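Local coordinates for DNA double-strand break repair nuclease NurA (Sulfolobus solfataricus, PDB 2YGK), which acts with the HerA helicase as a manganese-dependent nuclease in DNA double-strand break repair, probably stimulating resection of the 5' strand at DNA ends, at residues A[115-120]-A[137-142]; A[187-190]-A[196-199]; A[158-163]-A[182-187]; A[108-113]-A[173-178]; A[198-203]-A[296-301]. One frame throughout, in Å; residues are numbered along the deposited sequence.

In the fold
Four of the five interactions involve helix 104-123 or helix 171-193, which lie together against the central sheet of an RNase H-like domain. Interactions 3 and 4 join helix 171-193 to its neighbours farther from the metal; both are only partly buried and rest on apolar side chains, with exposed residues in interaction 3. Interaction 1 lies deeper, near the manganese, and adds a salt bridge to the packing. Interaction 2 is buried and wholly apolar, and its Trp-199 touches Lys-139 and Leu-117 of interaction 1. Interaction 5 takes up the same strand, 197-201, and meets the short strand 298-299, of a separate two-stranded sheet, through a cation-pi contact and a water.

Interaction 1 of 5, residues A[115-120]-A[137-142]; sequences LELSLA and SKKIGN
Lys-139 and Glu-116 meet in a salt bridge between helix 136-140 and helix 104-123, the ammonium nitrogen NZ of Lys-139 lying 3.1 Å from OE1 of Glu-116. NZ comes in on the syn side of the carboxylate but 33° out of its plane, and the two side chains cross at about a right angle. The glutamate runs out extended beyond CG, whereas the lysine bends at chi2 (-82°) and again near its tip, which swings NZ round to the acid. NZ also donates to the backbone O of Asp-133, so a long flexible lysine suits this place: one buried ammonium group serves two acceptors. Were Glu-116 shortened to an alanine, the buried ammonium would probably keep the Asp-133 carbonyl but lose its acidic mate and be freer to turn.

Apolar packing is slighter. CD2 of Leu-117 grazes the aliphatic stem of the lysine, 4.4 Å from CD of Lys-139, while the charged end stays with its oxygens. Within helix 104-123, Ser-118 OG and the amide of Leu-119 share the carbonyl O of Leu-115.

The manganese is bound by Asp-58 and Asp-133, and the Glu-116 side chain is about 5 Å from it. Helix 104-123 rests on Ile-57 and Asp-58 of strand 54-65 and on Ala-76 of strand 70-82, while Leu-117 faces Leu-185 and Ile-189 of helix 171-193.

Interaction 2 of 5, residues A[187-190]-A[196-199]; sequences SKII and NVLW
Ile-189 and Val-197 touch through one methyl each, CG2 of Ile-189 lying 3.8 Å from CG2 of Val-197, and the two side chains cross at about a right angle. With its chi1 at -66°, Ile-189 carries CG2 anti to the backbone N and CG1 beside it, and the two branches take different neighbours. CG2 faces the strand, while CD1, at the end of the CG1 arm, reaches helix 104-123 and packs 3.7 Å from CB of Ala-120. A beta-branched isoleucine suits such a corner because its two arms leave CB in different directions and fill both sides at once.

The contact folds the end of helix 171-193 back onto strand 197-201, the last leg of a beta-alpha-beta crossover that leaves strand 129-133, passes through a run of helices and returns to lie parallel beside it, within the RNase H-like sheet.

Next along the helix, Ile-190 bends at chi2 (-56°) and brings CD1 to 4.3 Å from CZ2 of Trp-199, meeting the indole obliquely. The ring is also braced from within its own strand: CG1 of Val-197, two residues earlier and on the same side of the sheet, sits 3.3 Å above the ring plane, displaced toward the rim. At the six-membered end of the indole, CZ3 of Trp-199 packs 3.7 Å from CG of Lys-139, and CH2 of Trp-199 meets Leu-117.

Interaction 3 of 5, residues A[158-163]-A[182-187]; sequences RNVDLN and NQFLVS
Phe-184 reaches out from helix 171-193 to the chain turn around Val-160, and its outer ring atoms make the contact. From CB, which is directed at the turn, chi1 of 172° sets CG anti to the backbone N and carries the ring outward. Farther out, CE2 of Phe-184 lies 4.0 Å from CG2 of Val-160, the methyl standing at the ring edge near its plane. At the tip, CZ of Phe-184 is 4.1 Å from the backbone O of Arg-158, which it meets obliquely. Ile-157, Glu-247 and Ile-248 also touch the Phe-184 side chain.

Helix 151-159 ends here in a Schellman motif. Val-160 has positive phi (62°), an uncommon conformation for a beta-branched residue; the backbone turns, and with chi1 at -176° CG2 lies beside the backbone N, on the side of the phenylalanine. Asp-161 follows as N-cap of helix 162-166, with a weak bond from Gly-164 N to its OD1.

On the side of helix 171-193, CD2 of Leu-185 approaches the same Val-160 methyl, CG2, at 4.5 Å. A large flat ring suits the position of Phe-184 since it spans from a buried helix to an exposed turn.

Interaction 4 of 5, residues A[108-113]-A[173-178]; sequences ISLLME and KMRDLL
Leu-110 and Leu-178 face each other where two helices of the RNase H-like domain, 104-123 and 171-193, run side by side. Their segments here point nearly the same way, at an angle of 25°, and their axes pass 9.6 Å apart. Each leucine directs CB at the other helix, so that CB of Leu-110 lies 3.9 Å from CB of Leu-178. Because both have CG beside the backbone N (chi1 -74° and -77°), their branched ends part instead of meeting. CD1 of Leu-110 moves over the preceding turn of its neighbour, 3.8 Å from the backbone O of Arg-175 and near CG of that residue. CD2 of Leu-178 goes the other way and settles 4.4 Å from CA of Leu-111. Leucine suits both places, being compact at CB where the backbones are close and broad at its end.

Ile-165 of helix 162-166 touches Leu-178, and Leu-111 rests on Ile-166 and on Tyr-72 of strand 70-82. Arg-175 lends only its aliphatic part to Leu-110. Its chain then bends at chi3 and leads the guanidinium away, to where OD1 of Asp-176 lies over the centre of one guanidinium face, 3.2 Å from NH1 of Arg-175, a meeting of charges with no N-H aimed at the oxygen.

Interaction 5 of 5, residues A[198-203]-A[296-301]; sequences LWISKV and KGYPFP
The Tyr-298 ring is sandwiched: Lys-202 covers one face, its own neighbour Pro-299 puts CD 3.2 Å above the other toward the rim, and a water lies in plane at the edge. This joins the end of strand 197-201, in the RNase H-like sheet, to the small antiparallel pair 294-295 and 298-299. Lys-202 CE makes a CH-pi contact 3.9 Å from the ring centroid of Tyr-298. Beyond it, NZ of Lys-202 stands 4.5 Å from that centroid and 9° off the normal, a cation-pi interaction. The lysine, bent at chi3 (140°), thus uses both its methylenes and its charge. Tyrosine suits the place, giving the lysine a flat face and the water a hydroxyl.

From the strand, Ile-200 CG2 meets CE1 of Tyr-298 obliquely at 4.3 Å, while CD1 of Ile-200 packs on CG of Pro-299, a branched side chain spanning two rings.

Without the ring, as with an alanine replacing Tyr-298, a gap would probably open beside the manganese ligand Asp-133, the Lys-202 ammonium losing its aromatic face and the water its second mate. The backbone O of Ile-200 accepts from that water, which in turn accepts from Tyr-298 OH at 2.8 Å.

Interaction 1 of 5, residues A[115-120]-A[137-142]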
# COMPACT_ATOMS: atom_id res chain seq x y z
N LEU A 115 -4.23 -12.14 -15.70
CA LEU A 115 -5.48 -12.23 -16.46
C LEU A 115 -5.50 -11.20 -17.58
O LEU A 115 -5.99 -11.49 -18.69
CB LEU A 115 -6.70 -12.04 -15.57
CG LEU A 115 -6.96 -13.13 -14.51
CD1 LEU A 115 -8.16 -12.71 -13.65
CD2 LEU A 115 -7.19 -14.49 -15.13
N GLU A 116 -4.99 -10.01 -17.30
CA GLU A 116 -4.83 -8.99 -18.33
C GLU A 116 -4.00 -9.56 -19.47
O GLU A 116 -4.46 -9.64 -20.60
CB GLU A 116 -4.13 -7.74 -17.79
CG GLU A 116 -4.98 -6.91 -16.91
CD GLU A 116 -4.25 -5.78 -16.18
OE1 GLU A 116 -3.65 -4.93 -16.81
OE2 GLU A 116 -4.31 -5.73 -14.96
N LEU A 117 -2.78 -9.97 -19.15
CA LEU A 117 -1.86 -10.42 -20.18
C LEU A 117 -2.43 -11.63 -20.89
O LEU A 117 -2.29 -11.72 -22.10
CB LEU A 117 -0.49 -10.77 -19.62
CG LEU A 117 0.30 -9.67 -18.88
CD1 LEU A 117 1.46 -10.40 -18.21
CD2 LEU A 117 0.76 -8.45 -19.79
N SER A 118 -3.10 -12.54 -20.20
CA SER A 118 -3.69 -13.63 -20.97
C SER A 118 -4.86 -13.19 -21.88
O SER A 118 -5.09 -13.80 -22.88
CB SER A 118 -4.07 -14.82 -20.09
OG SER A 118 -5.30 -14.59 -19.49
N LEU A 119 -5.57 -12.13 -21.56
CA LEU A 119 -6.60 -11.62 -22.48
C LEU A 119 -5.95 -10.90 -23.67
O LEU A 119 -6.50 -10.85 -24.77
CB LEU A 119 -7.58 -10.67 -21.76
CG LEU A 119 -8.53 -11.31 -20.76
CD1 LEU A 119 -9.38 -10.30 -20.02
CD2 LEU A 119 -9.43 -12.24 -21.50
N ALA A 120 -4.77 -10.36 -23.46
CA ALA A 120 -4.04 -9.78 -24.59
C ALA A 120 -3.73 -10.88 -25.61
O ALA A 120 -3.75 -10.64 -26.83
CB ALA A 120 -2.77 -9.09 -24.10
N SER A 137 8.11 -1.84 -18.29
CA SER A 137 8.99 -2.11 -17.15
C SER A 137 8.21 -2.64 -15.99
O SER A 137 8.63 -3.60 -15.39
CB SER A 137 9.74 -0.83 -16.71
OG SER A 137 8.93 0.38 -16.85
N LYS A 138 7.06 -2.06 -15.66
CA LYS A 138 6.33 -2.51 -14.48
C LYS A 138 5.64 -3.87 -14.69
O LYS A 138 5.60 -4.67 -13.77
CB LYS A 138 5.36 -1.43 -13.94
CG LYS A 138 6.00 -0.56 -12.78
CD LYS A 138 5.24 0.76 -12.47
CE LYS A 138 6.14 1.79 -11.72
NZ LYS A 138 5.74 3.24 -11.99
N LYS A 139 5.12 -4.12 -15.88
CA LYS A 139 4.44 -5.39 -16.20
C LYS A 139 5.40 -6.57 -16.18
O LYS A 139 5.01 -7.69 -15.81
CB LYS A 139 3.77 -5.32 -17.56
CG LYS A 139 2.59 -4.37 -17.65
CD LYS A 139 1.31 -4.98 -17.13
CE LYS A 139 0.30 -3.93 -16.64
NZ LYS A 139 -0.85 -3.79 -17.57
N ILE A 140 6.64 -6.32 -16.60
CA ILE A 140 7.68 -7.33 -16.60
C ILE A 140 8.08 -7.72 -15.20
O ILE A 140 8.43 -8.86 -14.98
CB ILE A 140 8.93 -6.82 -17.33
CG1 ILE A 140 8.81 -7.09 -18.82
CG2 ILE A 140 10.21 -7.46 -16.76
CD1 ILE A 140 10.07 -6.87 -19.55
N GLY A 141 8.04 -6.78 -14.26
CA GLY A 141 8.33 -7.06 -12.86
C GLY A 141 9.82 -7.16 -12.63
O GLY A 141 10.59 -6.96 -13.57
N ASN A 142 10.22 -7.44 -11.39
CA ASN A 142 11.65 -7.54 -11.03
C ASN A 142 12.23 -8.89 -11.40
O ASN A 142 11.53 -9.77 -11.85
CB ASN A 142 11.86 -7.30 -9.52
CG ASN A 142 11.53 -5.86 -9.08
OD1 ASN A 142 11.55 -4.92 -9.89
ND2 ASN A 142 11.24 -5.69 -7.78

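Interaction 2 of 5, residues A[187-190]-A[196-199]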
# COMPACT_ATOMS: atom_id res chain seq x y z
N SER A 187 6.32 -12.12 -22.78
CA SER A 187 7.19 -12.61 -23.85
C SER A 187 6.44 -13.19 -25.04
O SER A 187 6.89 -13.04 -26.17
CB SER A 187 8.16 -13.66 -23.32
OG SER A 187 9.04 -13.05 -22.41
N LYS A 188 5.32 -13.84 -24.79
CA LYS A 188 4.50 -14.37 -25.86
C LYS A 188 3.85 -13.23 -26.64
O LYS A 188 3.79 -13.25 -27.86
CB LYS A 188 3.45 -15.35 -25.34
CG LYS A 188 4.10 -16.60 -24.69
CD LYS A 188 3.58 -17.94 -25.27
CE LYS A 188 4.00 -18.16 -26.74
NZ LYS A 188 5.34 -18.82 -26.90
N ILE A 189 3.38 -12.22 -25.90
CA ILE A 189 2.71 -11.08 -26.50
C ILE A 189 3.66 -10.32 -27.46
O ILE A 189 3.29 -10.02 -28.57
CB ILE A 189 2.16 -10.16 -25.42
CG1 ILE A 189 1.05 -10.88 -24.65
CG2 ILE A 189 1.61 -8.89 -26.02
CD1 ILE A 189 0.67 -10.22 -23.30
N ILE A 190 4.87 -10.09 -27.00
CA ILE A 190 5.89 -9.43 -27.78
C ILE A 190 6.19 -10.18 -29.04
O ILE A 190 6.27 -9.60 -30.11
CB ILE A 190 7.21 -9.29 -27.01
CG1 ILE A 190 7.03 -8.46 -25.75
CG2 ILE A 190 8.27 -8.62 -27.89
CD1 ILE A 190 6.45 -7.08 -26.01
N ASN A 196 2.89 -3.89 -32.34
CA ASN A 196 1.46 -3.57 -32.32
C ASN A 196 0.92 -3.37 -30.89
O ASN A 196 -0.25 -3.07 -30.70
CB ASN A 196 0.66 -4.67 -33.04
CG ASN A 196 1.06 -4.85 -34.54
OD1 ASN A 196 1.54 -3.93 -35.21
ND2 ASN A 196 0.81 -6.05 -35.06
N VAL A 197 1.76 -3.55 -29.88
CA VAL A 197 1.32 -3.38 -28.50
C VAL A 197 1.80 -2.02 -27.97
O VAL A 197 3.00 -1.69 -28.03
CB VAL A 197 1.84 -4.49 -27.56
CG1 VAL A 197 1.10 -4.41 -26.28
CG2 VAL A 197 1.67 -5.83 -28.19
N LEU A 198 0.86 -1.25 -27.44
CA LEU A 198 1.15 0.05 -26.90
C LEU A 198 0.89 -0.06 -25.44
O LEU A 198 -0.22 -0.35 -25.03
CB LEU A 198 0.24 1.10 -27.51
CG LEU A 198 0.36 1.27 -29.02
CD1 LEU A 198 -0.48 2.41 -29.46
CD2 LEU A 198 1.82 1.46 -29.45
N TRP A 199 1.92 0.20 -24.66
CA TRP A 199 1.84 0.11 -23.26
C TRP A 199 1.73 1.53 -22.71
O TRP A 199 2.73 2.25 -22.62
CB TRP A 199 3.10 -0.58 -22.75
CG TRP A 199 3.37 -1.92 -23.37
CD1 TRP A 199 3.99 -2.18 -24.57
CD2 TRP A 199 3.07 -3.19 -22.80
NE1 TRP A 199 4.08 -3.54 -24.78
CE2 TRP A 199 3.52 -4.18 -23.71
CE3 TRP A 199 2.47 -3.59 -21.60
CZ2 TRP A 199 3.39 -5.54 -23.45
CZ3 TRP A 199 2.34 -4.92 -21.35
CH2 TRP A 199 2.80 -5.90 -22.28

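Interaction 3 of 5, residues A[158-163]-A[182-187]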
# COMPACT_ATOMS: atom_id res chain seq x y z
N ARG A 158 4.88 -22.97 -18.15
CA ARG A 158 4.79 -23.31 -19.58
C ARG A 158 3.38 -23.62 -20.07
O ARG A 158 3.06 -23.41 -21.26
CB ARG A 158 5.73 -24.49 -19.93
CG ARG A 158 7.22 -24.13 -20.01
CD ARG A 158 8.13 -25.37 -20.07
NE ARG A 158 9.39 -25.15 -19.34
CZ ARG A 158 10.33 -26.07 -19.13
NH1 ARG A 158 10.20 -27.31 -19.61
NH2 ARG A 158 11.42 -25.75 -18.44
N ASN A 159 2.55 -24.13 -19.16
CA ASN A 159 1.20 -24.53 -19.52
C ASN A 159 0.15 -23.51 -19.13
O ASN A 159 -1.03 -23.69 -19.42
CB ASN A 159 0.89 -25.88 -18.89
CG ASN A 159 1.96 -26.89 -19.17
OD1 ASN A 159 2.46 -26.99 -20.29
ND2 ASN A 159 2.34 -27.65 -18.15
N VAL A 160 0.59 -22.45 -18.45
CA VAL A 160 -0.26 -21.32 -18.09
C VAL A 160 -1.37 -21.78 -17.17
O VAL A 160 -2.55 -21.53 -17.43
CB VAL A 160 -0.84 -20.61 -19.35
CG1 VAL A 160 -1.64 -19.38 -18.94
CG2 VAL A 160 0.29 -20.24 -20.33
N ASP A 161 -0.99 -22.44 -16.10
CA ASP A 161 -1.94 -23.06 -15.18
C ASP A 161 -2.12 -22.19 -13.94
O ASP A 161 -1.45 -22.39 -12.92
CB ASP A 161 -1.43 -24.47 -14.82
CG ASP A 161 -2.48 -25.32 -14.09
OD1 ASP A 161 -3.62 -24.84 -13.85
OD2 ASP A 161 -2.15 -26.49 -13.77
N LEU A 162 -3.03 -21.22 -14.02
CA LEU A 162 -3.30 -20.34 -12.88
C LEU A 162 -3.80 -21.13 -11.69
O LEU A 162 -3.29 -20.96 -10.59
CB LEU A 162 -4.33 -19.26 -13.20
CG LEU A 162 -3.82 -18.05 -13.96
CD1 LEU A 162 -4.97 -17.09 -14.13
CD2 LEU A 162 -2.66 -17.40 -13.25
N ASN A 163 -4.81 -21.98 -11.92
CA ASN A 163 -5.36 -22.83 -10.86
C ASN A 163 -4.27 -23.62 -10.13
O ASN A 163 -4.36 -23.83 -8.92
CB ASN A 163 -6.43 -23.80 -11.40
CG ASN A 163 -7.78 -23.12 -11.65
OD1 ASN A 163 -7.86 -22.09 -12.33
ND2 ASN A 163 -8.85 -23.71 -11.12
N ASN A 182 3.97 -13.89 -15.46
CA ASN A 182 3.86 -12.62 -16.16
C ASN A 182 4.99 -12.39 -17.19
O ASN A 182 4.72 -11.98 -18.31
CB ASN A 182 3.80 -11.49 -15.17
CG ASN A 182 2.61 -11.58 -14.27
OD1 ASN A 182 1.66 -12.28 -14.57
ND2 ASN A 182 2.65 -10.85 -13.17
N GLN A 183 6.23 -12.68 -16.81
CA GLN A 183 7.36 -12.50 -17.73
C GLN A 183 7.22 -13.37 -18.98
O GLN A 183 7.49 -12.92 -20.09
CB GLN A 183 8.70 -12.77 -17.03
CG GLN A 183 9.11 -11.68 -16.03
CD GLN A 183 10.46 -11.91 -15.33
OE1 GLN A 183 11.05 -13.00 -15.39
NE2 GLN A 183 10.94 -10.87 -14.67
N PHE A 184 6.74 -14.59 -18.79
CA PHE A 184 6.52 -15.53 -19.87
C PHE A 184 5.35 -15.07 -20.72
O PHE A 184 5.42 -15.13 -21.95
CB PHE A 184 6.27 -16.92 -19.30
CG PHE A 184 5.84 -17.95 -20.31
CD1 PHE A 184 6.76 -18.51 -21.19
CD2 PHE A 184 4.52 -18.37 -20.36
CE1 PHE A 184 6.36 -19.48 -22.11
CE2 PHE A 184 4.11 -19.35 -21.28
CZ PHE A 184 5.03 -19.90 -22.15
N LEU A 185 4.30 -14.57 -20.09
CA LEU A 185 3.16 -13.99 -20.81
C LEU A 185 3.48 -12.73 -21.62
O LEU A 185 3.00 -12.57 -22.75
CB LEU A 185 2.03 -13.72 -19.82
CG LEU A 185 1.39 -15.00 -19.35
CD1 LEU A 185 0.42 -14.70 -18.22
CD2 LEU A 185 0.68 -15.74 -20.50
N VAL A 186 4.24 -11.80 -21.05
CA VAL A 186 4.68 -10.63 -21.84
C VAL A 186 5.45 -11.14 -23.02
O VAL A 186 5.26 -10.68 -24.13
CB VAL A 186 5.61 -9.70 -21.05
CG1 VAL A 186 6.30 -8.73 -21.96
CG2 VAL A 186 4.81 -8.96 -19.98
N SER A 187 6.32 -12.12 -22.78
CA SER A 187 7.19 -12.61 -23.85
C SER A 187 6.44 -13.19 -25.04
O SER A 187 6.89 -13.04 -26.17
CB SER A 187 8.16 -13.66 -23.32
OG SER A 187 9.04 -13.05 -22.41

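Interaction 4 of 5, residues A[108-113]-A[173-178]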
# COMPACT_ATOMS: atom_id res chain seq x y z
N ILE A 108 -2.09 -10.86 -5.18
CA ILE A 108 -3.38 -10.56 -5.74
C ILE A 108 -3.15 -9.76 -7.02
O ILE A 108 -3.75 -10.05 -8.05
CB ILE A 108 -4.29 -9.75 -4.81
CG1 ILE A 108 -4.79 -10.62 -3.65
CG2 ILE A 108 -5.49 -9.21 -5.57
CD1 ILE A 108 -5.21 -9.80 -2.42
N SER A 109 -2.28 -8.76 -6.94
CA SER A 109 -2.08 -7.90 -8.09
C SER A 109 -1.41 -8.64 -9.23
O SER A 109 -1.73 -8.40 -10.38
CB SER A 109 -1.34 -6.61 -7.72
OG SER A 109 -0.24 -6.87 -6.90
N LEU A 110 -0.47 -9.53 -8.93
CA LEU A 110 0.22 -10.30 -9.96
C LEU A 110 -0.77 -11.25 -10.62
O LEU A 110 -0.69 -11.52 -11.81
CB LEU A 110 1.39 -11.10 -9.37
CG LEU A 110 2.58 -10.22 -9.02
CD1 LEU A 110 3.58 -10.93 -8.10
CD2 LEU A 110 3.28 -9.73 -10.25
N LEU A 111 -1.69 -11.79 -9.83
CA LEU A 111 -2.75 -12.61 -10.37
C LEU A 111 -3.62 -11.79 -11.33
O LEU A 111 -3.96 -12.25 -12.42
CB LEU A 111 -3.55 -13.18 -9.23
CG LEU A 111 -4.77 -14.05 -9.52
CD1 LEU A 111 -4.55 -15.03 -10.66
CD2 LEU A 111 -5.11 -14.77 -8.20
N MSE A 112 -3.92 -10.55 -10.95
CA MSE A 112 -4.67 -9.65 -11.83
C MSE A 112 -3.89 -9.42 -13.13
O MSE A 112 -4.44 -9.56 -14.20
CB MSE A 112 -4.98 -8.35 -11.10
CG MSE A 112 -5.74 -7.30 -11.93
SE MSE A 112 -5.57 -5.49 -11.13
CE MSE A 112 -3.60 -5.49 -11.15
N GLU A 113 -2.60 -9.11 -13.02
CA GLU A 113 -1.77 -8.88 -14.19
C GLU A 113 -1.78 -10.12 -15.13
O GLU A 113 -1.97 -10.00 -16.34
CB GLU A 113 -0.37 -8.42 -13.74
CG GLU A 113 -0.28 -6.80 -13.56
CD GLU A 113 0.31 -6.28 -12.18
OE1 GLU A 113 0.97 -7.06 -11.45
OE2 GLU A 113 0.10 -5.06 -11.84
N LYS A 173 7.32 -18.74 -2.92
CA LYS A 173 7.23 -19.45 -4.18
C LYS A 173 6.01 -19.05 -5.00
O LYS A 173 6.11 -19.01 -6.21
CB LYS A 173 7.25 -20.97 -3.97
CG LYS A 173 8.65 -21.51 -3.76
CD LYS A 173 8.66 -23.03 -3.66
CE LYS A 173 10.07 -23.52 -3.43
NZ LYS A 173 10.14 -25.00 -3.36
N MSE A 174 4.86 -18.77 -4.38
CA MSE A 174 3.70 -18.34 -5.16
C MSE A 174 3.91 -16.94 -5.81
O MSE A 174 3.75 -16.76 -7.02
CB MSE A 174 2.39 -18.37 -4.37
CG MSE A 174 1.22 -18.01 -5.30
SE MSE A 174 -0.53 -17.85 -4.57
CE MSE A 174 -1.63 -17.83 -6.12
N ARG A 175 4.28 -15.95 -5.00
CA ARG A 175 4.61 -14.65 -5.53
C ARG A 175 5.60 -14.83 -6.67
O ARG A 175 5.41 -14.27 -7.73
CB ARG A 175 5.19 -13.73 -4.47
CG ARG A 175 5.95 -12.51 -5.04
CD ARG A 175 6.76 -11.80 -3.97
NE ARG A 175 7.57 -12.77 -3.23
CZ ARG A 175 8.90 -12.78 -3.16
NH1 ARG A 175 9.62 -11.84 -3.75
NH2 ARG A 175 9.50 -13.74 -2.46
N ASP A 176 6.65 -15.63 -6.45
CA ASP A 176 7.72 -15.78 -7.43
C ASP A 176 7.28 -16.53 -8.68
O ASP A 176 7.63 -16.14 -9.80
CB ASP A 176 8.97 -16.41 -6.80
CG ASP A 176 9.81 -15.40 -6.02
OD1 ASP A 176 9.36 -14.24 -5.85
OD2 ASP A 176 10.93 -15.75 -5.60
N LEU A 177 6.50 -17.59 -8.52
CA LEU A 177 5.89 -18.24 -9.67
C LEU A 177 5.00 -17.31 -10.48
O LEU A 177 5.00 -17.37 -11.69
CB LEU A 177 5.05 -19.44 -9.27
CG LEU A 177 5.78 -20.76 -9.13
CD1 LEU A 177 4.72 -21.84 -8.87
CD2 LEU A 177 6.66 -21.09 -10.35
N LEU A 178 4.22 -16.47 -9.81
CA LEU A 178 3.35 -15.52 -10.52
C LEU A 178 4.16 -14.48 -11.28
O LEU A 178 3.81 -14.12 -12.38
CB LEU A 178 2.35 -14.85 -9.58
CG LEU A 178 1.16 -15.73 -9.18
CD1 LEU A 178 0.43 -15.24 -7.89
CD2 LEU A 178 0.20 -15.85 -10.33

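Interaction 5 of 5, residues A[198-203]-A[296-301]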
# COMPACT_ATOMS: atom_id res chain seq x y z
N LEU A 198 0.86 -1.25 -27.44
CA LEU A 198 1.15 0.05 -26.90
C LEU A 198 0.89 -0.06 -25.44
O LEU A 198 -0.22 -0.35 -25.03
CB LEU A 198 0.24 1.10 -27.51
CG LEU A 198 0.36 1.27 -29.02
CD1 LEU A 198 -0.48 2.41 -29.46
CD2 LEU A 198 1.82 1.46 -29.45
N TRP A 199 1.92 0.20 -24.66
CA TRP A 199 1.84 0.11 -23.26
C TRP A 199 1.73 1.53 -22.71
O TRP A 199 2.73 2.25 -22.62
CB TRP A 199 3.10 -0.58 -22.75
CG TRP A 199 3.37 -1.92 -23.37
CD1 TRP A 199 3.99 -2.18 -24.57
CD2 TRP A 199 3.07 -3.19 -22.80
NE1 TRP A 199 4.08 -3.54 -24.78
CE2 TRP A 199 3.52 -4.18 -23.71
CE3 TRP A 199 2.47 -3.59 -21.60
CZ2 TRP A 199 3.39 -5.54 -23.45
CZ3 TRP A 199 2.34 -4.92 -21.35
CH2 TRP A 199 2.80 -5.90 -22.28
N ILE A 200 0.55 1.91 -22.28
CA ILE A 200 0.28 3.29 -21.96
C ILE A 200 0.09 3.52 -20.47
O ILE A 200 -0.67 2.77 -19.83
CB ILE A 200 -0.97 3.73 -22.68
CG1 ILE A 200 -0.68 3.70 -24.19
CG2 ILE A 200 -1.42 5.07 -22.22
CD1 ILE A 200 -1.84 4.03 -25.02
N SER A 201 0.74 4.55 -19.93
CA SER A 201 0.55 4.93 -18.56
C SER A 201 0.36 6.43 -18.34
O SER A 201 1.00 7.23 -18.99
CB SER A 201 1.69 4.37 -17.62
OG SER A 201 3.02 4.57 -18.10
N LYS A 202 -0.52 6.76 -17.39
CA LYS A 202 -0.79 8.10 -16.92
C LYS A 202 0.30 8.59 -15.96
O LYS A 202 0.50 9.79 -15.83
CB LYS A 202 -2.15 8.13 -16.22
CG LYS A 202 -3.36 7.77 -17.10
CD LYS A 202 -4.70 7.59 -16.29
CE LYS A 202 -5.92 8.21 -17.09
NZ LYS A 202 -7.27 7.99 -16.41
N VAL A 203 1.00 7.67 -15.33
CA VAL A 203 2.01 7.96 -14.30
C VAL A 203 3.36 7.37 -14.70
O VAL A 203 3.41 6.37 -15.40
CB VAL A 203 1.55 7.33 -12.96
CG1 VAL A 203 2.64 7.38 -11.91
CG2 VAL A 203 0.30 8.05 -12.47
N LYS A 296 -10.76 13.62 -24.29
CA LYS A 296 -9.98 14.50 -23.41
C LYS A 296 -8.57 13.98 -23.20
O LYS A 296 -8.09 13.98 -22.09
CB LYS A 296 -10.63 14.67 -22.04
CG LYS A 296 -11.75 15.75 -22.03
CD LYS A 296 -12.78 15.47 -20.90
CE LYS A 296 -13.94 16.46 -20.99
NZ LYS A 296 -13.45 17.85 -20.84
N GLY A 297 -7.92 13.55 -24.29
CA GLY A 297 -6.52 13.26 -24.27
C GLY A 297 -6.18 11.83 -23.96
O GLY A 297 -5.00 11.50 -23.98
N TYR A 298 -7.18 10.97 -23.71
CA TYR A 298 -6.94 9.57 -23.34
C TYR A 298 -7.83 8.55 -24.08
O TYR A 298 -9.04 8.77 -24.23
CB TYR A 298 -7.16 9.41 -21.84
CG TYR A 298 -6.70 8.10 -21.24
CD1 TYR A 298 -5.37 7.90 -20.98
CD2 TYR A 298 -7.59 7.07 -20.97
CE1 TYR A 298 -4.91 6.69 -20.41
CE2 TYR A 298 -7.16 5.86 -20.42
CZ TYR A 298 -5.81 5.68 -20.14
OH TYR A 298 -5.33 4.51 -19.55
N PRO A 299 -7.26 7.39 -24.44
CA PRO A 299 -8.03 6.45 -25.29
C PRO A 299 -9.22 5.88 -24.56
O PRO A 299 -9.04 5.26 -23.54
CB PRO A 299 -7.02 5.35 -25.67
CG PRO A 299 -5.69 5.94 -25.37
CD PRO A 299 -5.91 6.86 -24.16
N PHE A 300 -10.42 6.10 -25.11
CA PHE A 300 -11.62 5.65 -24.47
C PHE A 300 -11.65 4.15 -24.21
O PHE A 300 -12.10 3.74 -23.16
CB PHE A 300 -12.89 6.07 -25.21
CG PHE A 300 -14.13 5.80 -24.41
CD1 PHE A 300 -14.34 6.43 -23.21
CD2 PHE A 300 -15.03 4.82 -24.79
CE1 PHE A 300 -15.42 6.15 -22.44
CE2 PHE A 300 -16.15 4.55 -24.04
CZ PHE A 300 -16.35 5.21 -22.86
N PRO A 301 -11.19 3.32 -25.16
CA PRO A 301 -11.17 1.89 -24.92
C PRO A 301 -10.52 1.49 -23.58
O PRO A 301 -11.03 0.62 -22.88
CB PRO A 301 -10.34 1.38 -26.10
CG PRO A 301 -10.83 2.22 -27.21
CD PRO A 301 -10.91 3.60 -26.59
O HOH W 1 -2.57 4.09 -18.99